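Local coordinates for protein POP2 (Saccharomyces cerevisiae, PDB 1UOC) that acts as a 3'-exoribonuclease that prefers poly(A), here as its RNase D domain, and belongs to the CCR4-NOT complex that deadenylates mRNA in the cytoplasm, at residues A[127-130]-A[131-135]; A[141-144]-A[145-149]. All blocks are in the same frame, centred on the assembly; numbering follows the deposited sequence.

Interaction 1: residues A[127-130]-A[131-135]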
loop_
_atom_site.group_PDB
_atom_site.type_symbol
_atom_site.label_atom_id
_atom_site.label_comp_id
_atom_site.label_asym_id
_atom_site.label_seq_id
_atom_site.Cartn_x
_atom_site.Cartn_y
_atom_site.Cartn_z
ATOM N N ASN A 127 -8.850 -8.770 15.938
ATOM C CA ASN A 127 -9.840 -8.896 16.997
ATOM C C ASN A 127 -11.080 -8.199 16.456
ATOM O O ASN A 127 -11.124 -6.971 16.353
ATOM C CB ASN A 127 -9.361 -8.225 18.287
ATOM C CG ASN A 127 -10.373 -8.348 19.420
ATOM O OD1 ASN A 127 -10.000 -8.452 20.585
ATOM N ND2 ASN A 127 -11.658 -8.324 19.081
ATOM N N PHE A 128 -12.078 -8.993 16.094
ATOM C CA PHE A 128 -13.307 -8.461 15.525
ATOM C C PHE A 128 -14.075 -7.554 16.473
ATOM O O PHE A 128 -14.758 -6.631 16.030
ATOM C CB PHE A 128 -14.212 -9.608 15.052
ATOM C CG PHE A 128 -13.656 -10.380 13.889
ATOM C CD1 PHE A 128 -13.483 -9.772 12.653
ATOM C CD2 PHE A 128 -13.298 -11.717 14.032
ATOM C CE1 PHE A 128 -12.960 -10.486 11.571
ATOM C CE2 PHE A 128 -12.776 -12.438 12.958
ATOM C CZ PHE A 128 -12.607 -11.820 11.730
ATOM N N GLU A 129 -13.964 -7.796 17.773
ATOM C CA GLU A 129 -14.697 -6.974 18.725
ATOM C C GLU A 129 -14.174 -5.539 18.771
ATOM O O GLU A 129 -14.929 -4.596 19.001
ATOM C CB GLU A 129 -14.651 -7.591 20.120
ATOM C CG GLU A 129 -15.653 -6.943 21.059
ATOM C CD GLU A 129 -15.847 -7.705 22.349
ATOM O OE1 GLU A 129 -16.959 -7.615 22.911
ATOM O OE2 GLU A 129 -14.896 -8.380 22.806
ATOM N N LYS A 130 -12.874 -5.380 18.564
ATOM C CA LYS A 130 -12.273 -4.057 18.558
ATOM C C LYS A 130 -12.728 -3.306 17.309
ATOM O O LYS A 130 -12.921 -2.094 17.339
ATOM C CB LYS A 130 -10.745 -4.170 18.565
ATOM C CG LYS A 130 -10.153 -4.721 19.851
ATOM C CD LYS A 130 -8.639 -4.689 19.763
ATOM C CE LYS A 130 -7.983 -5.076 21.080
ATOM N NZ LYS A 130 -6.505 -5.231 20.913
ATOM N N HIS A 131 -12.905 -4.037 16.211
ATOM C CA HIS A 131 -13.322 -3.438 14.946
ATOM C C HIS A 131 -14.765 -2.975 14.992
ATOM O O HIS A 131 -15.128 -1.948 14.412
ATOM C CB HIS A 131 -13.122 -4.434 13.805
ATOM C CG HIS A 131 -11.707 -4.512 13.321
ATOM N ND1 HIS A 131 -11.207 -3.669 12.350
ATOM C CD2 HIS A 131 -10.671 -5.294 13.707
ATOM C CE1 HIS A 131 -9.926 -3.927 12.164
ATOM N NE2 HIS A 131 -9.574 -4.909 12.975
ATOM N N GLU A 132 -15.583 -3.748 15.695
ATOM C CA GLU A 132 -16.993 -3.445 15.848
ATOM C C GLU A 132 -17.215 -2.207 16.713
ATOM O O GLU A 132 -18.053 -1.368 16.398
ATOM C CB GLU A 132 -17.720 -4.648 16.471
ATOM C CG GLU A 132 -19.057 -4.298 17.117
ATOM C CD GLU A 132 -19.701 -5.472 17.842
ATOM O OE1 GLU A 132 -18.997 -6.178 18.598
ATOM O OE2 GLU A 132 -20.923 -5.677 17.666
ATOM N N ASN A 133 -16.459 -2.082 17.794
ATOM C CA ASN A 133 -16.657 -0.952 18.694
ATOM C C ASN A 133 -15.725 0.241 18.541
ATOM O O ASN A 133 -16.044 1.329 19.015
ATOM C CB ASN A 133 -16.606 -1.427 20.149
ATOM C CG ASN A 133 -17.609 -2.521 20.438
ATOM O OD1 ASN A 133 -18.773 -2.441 20.036
ATOM N ND2 ASN A 133 -17.165 -3.550 21.153
ATOM N N LEU A 134 -14.578 0.059 17.900
ATOM C CA LEU A 134 -13.658 1.179 17.752
ATOM C C LEU A 134 -13.170 1.375 16.326
ATOM O O LEU A 134 -12.393 2.281 16.056
ATOM C CB LEU A 134 -12.467 0.989 18.686
ATOM C CG LEU A 134 -12.842 0.837 20.164
ATOM C CD1 LEU A 134 -11.598 0.697 20.987
ATOM C CD2 LEU A 134 -13.646 2.037 20.631
ATOM N N GLY A 135 -13.641 0.525 15.420
ATOM C CA GLY A 135 -13.236 0.606 14.029
ATOM C C GLY A 135 -13.573 1.952 13.437
ATOM O O GLY A 135 -14.607 2.528 13.744
#

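Interaction 2: residues A[141-144]-A[145-149]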
loop_
_atom_site.group_PDB
_atom_site.type_symbol
_atom_site.label_atom_id
_atom_site.label_comp_id
_atom_site.label_asym_id
_atom_site.label_seq_id
_atom_site.Cartn_x
_atom_site.Cartn_y
_atom_site.Cartn_z
ATOM N N PHE A 141 -12.298 8.444 6.939
ATOM C CA PHE A 141 -10.901 8.166 6.633
ATOM C C PHE A 141 -10.543 8.720 5.265
ATOM O O PHE A 141 -9.529 9.397 5.116
ATOM C CB PHE A 141 -10.630 6.652 6.643
ATOM C CG PHE A 141 -9.274 6.270 6.091
ATOM C CD1 PHE A 141 -8.140 6.277 6.908
ATOM C CD2 PHE A 141 -9.122 5.963 4.735
ATOM C CE1 PHE A 141 -6.876 5.988 6.387
ATOM C CE2 PHE A 141 -7.867 5.673 4.205
ATOM C CZ PHE A 141 -6.738 5.689 5.039
ATOM N N SER A 142 -11.378 8.437 4.267
ATOM C CA SER A 142 -11.097 8.896 2.913
ATOM C C SER A 142 -11.053 10.417 2.860
ATOM O O SER A 142 -10.245 10.996 2.140
ATOM C CB SER A 142 -12.141 8.346 1.924
ATOM O OG SER A 142 -13.276 9.188 1.821
ATOM N N GLN A 143 -11.914 11.068 3.630
ATOM C CA GLN A 143 -11.940 12.523 3.643
ATOM C C GLN A 143 -10.610 13.045 4.203
ATOM O O GLN A 143 -10.029 13.975 3.662
ATOM C CB GLN A 143 -13.113 13.024 4.487
ATOM C CG GLN A 143 -13.413 14.507 4.307
ATOM C CD GLN A 143 -13.790 14.865 2.872
ATOM O OE1 GLN A 143 -14.717 14.280 2.294
ATOM N NE2 GLN A 143 -13.076 15.831 2.294
ATOM N N LEU A 144 -10.128 12.439 5.285
ATOM C CA LEU A 144 -8.861 12.857 5.869
ATOM C C LEU A 144 -7.696 12.613 4.892
ATOM O O LEU A 144 -6.720 13.379 4.856
ATOM C CB LEU A 144 -8.622 12.111 7.179
ATOM C CG LEU A 144 -9.443 12.613 8.373
ATOM C CD1 LEU A 144 -9.161 11.784 9.635
ATOM C CD2 LEU A 144 -9.090 14.062 8.619
ATOM N N LEU A 145 -7.810 11.559 4.092
ATOM C CA LEU A 145 -6.778 11.220 3.119
ATOM C C LEU A 145 -6.750 12.247 1.996
ATOM O O LEU A 145 -5.687 12.618 1.511
ATOM C CB LEU A 145 -7.032 9.835 2.529
ATOM C CG LEU A 145 -5.983 9.377 1.520
ATOM C CD1 LEU A 145 -4.613 9.403 2.176
ATOM C CD2 LEU A 145 -6.297 7.978 1.015
ATOM N N MET A 146 -7.930 12.698 1.589
ATOM C CA MET A 146 -8.044 13.685 0.522
ATOM C C MET A 146 -7.346 14.988 0.860
ATOM O O MET A 146 -6.662 15.572 0.014
ATOM C CB MET A 146 -9.513 13.985 0.220
ATOM C CG MET A 146 -10.063 13.266 -1.009
ATOM S SD MET A 146 -9.136 13.663 -2.518
ATOM C CE MET A 146 -9.356 15.464 -2.572
ATOM N N ASP A 147 -7.505 15.430 2.105
ATOM C CA ASP A 147 -6.915 16.691 2.557
ATOM C C ASP A 147 -5.560 16.561 3.260
ATOM O O ASP A 147 -5.008 17.549 3.746
ATOM C CB ASP A 147 -7.894 17.418 3.493
ATOM C CG ASP A 147 -9.292 17.561 2.890
ATOM O OD1 ASP A 147 -9.404 17.979 1.711
ATOM O OD2 ASP A 147 -10.283 17.261 3.598
ATOM N N SER A 148 -5.013 15.354 3.300
ATOM C CA SER A 148 -3.747 15.132 3.981
ATOM C C SER A 148 -2.533 15.727 3.273
ATOM O O SER A 148 -1.494 15.964 3.896
ATOM C CB SER A 148 -3.521 13.630 4.174
ATOM O OG SER A 148 -3.325 12.994 2.924
ATOM N N GLY A 149 -2.660 15.959 1.973
ATOM C CA GLY A 149 -1.541 16.484 1.221
ATOM C C GLY A 149 -0.828 15.357 0.488
ATOM O O GLY A 149 0.126 15.594 -0.233
#

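Interaction 1: residues A[127-130]-A[131-135]
Glu132, Asn133 and Leu134 hang by their backbone amides from Phe128, Glu129 and Lys130, and these i to i+4 bonds carry the short helix 128-134. Leu134 N reaches Lys130 O at 2.8 Å, while Asn133 N lies 3.2 Å from Glu129 O. The opening turn is slacker: His131 N bonds only weakly to Asn127 O at 3.4 Å, at the N-cap position.

Among the side chains, His131 bears most directly on that first turn. Its CD2 edge meets Asn127 O at 3.2 Å, with the oxygen lying in the ring plane. CG sits beside its backbone N and anti to the carbonyl carbon (chi1 -80°), which brings the CD2 edge of the imidazole back to Asn127 O. The polar end is used outside this turn, where ND1 hydrogen-bonds to Phe104 O, and Trp20 meets the ring edge-to-face.

On the exposed side the chains of Glu129 and Asn133 run at a slant to each other, carboxylate and amide planes 44° apart. Asn133 ND2 stands 3.7 Å from Glu129 CG, so the amide touches the aliphatic part of the glutamate. Glu129 OE1 and Glu132 OE1 remain 5.0 Å apart, like charges not in contact that would probably repel each other mildly.

The helix is thus two-sided. Phe128 packs on Leu118 and Leu121 of helix 115-123 and buried His131 also touches Ile79 and Gln80 of strand 77-86, in the sheet of the CAF1-family nuclease domain, whereas Glu129, Glu132 and Asn133 are exposed. Backbone bonds carry the helix, while the imidazole, held from outside the turn by Phe104 O, fastens its buried side to the fold.

Interaction 2: residues A[141-144]-A[145-149]
Leu145 begins the closing turn of helix 138-146 with its N bonded to Phe141 O at 2.9 Å, the donor lying in the carbonyl plane. Its side chain, CG anti to the backbone N (chi1 -179°), brings CD2 within 4.2 Å of Phe141 CE2, an apolar contact that approaches the ring obliquely. Met146 continues the i to i+4 series through its N to Ser142 O, also at 2.9 Å, and sets CB against Gln143 O at 3.5 Å before its bent thioether chain leads off.

At Asp147 the regular pattern fades. Its N bonds weakly to Gln143 O, and the side chains of the same pair add a second weak link, Gln143 NE2 to Asp147 OD2 at 3.4 Å but nearly straight at 168°. The glutamine is folded at chi2 (61°), which turns its amide back toward the carboxylate.

Ser148 then folds its hydroxyl back: OG donates to Leu145 O at 2.8 Å and is also hydrogen-bonded with Leu150 N. Gly149 follows with positive phi, where the chain leaves the helical conformation.

Leu144 lies against Leu24, Tyr25 and Phe28 of helix 24-34, while Leu145 and Met146 pack on Leu170 and Leu174 of helix 165-174. Phe141 meets Phe102 of strand 99-103 edge-to-face, so the helix end is lodged between two helices and the sheet.

Interactions 1 and 2 belong to successive helices, 128-134 and 138-146, with centres 22 Å apart and nearest atoms about 9 Å apart, so they do not touch. Phe104 nevertheless relates them: Phe104 O accepts a hydrogen bond from His131 ND1 of interaction 1, and its ring meets Phe141 of interaction 2 edge-to-face. Each has a side chain in the neighbourhood of a predicted catalytic metal ligand, though neither supplies one. The side chain of His131 is about 8 Å from that of Glu46, and that of Leu145 about 10 Å from that of Asp166. A bound xenon lies about 7 Å from the Leu145 side chain, consistent with an apolar interior there.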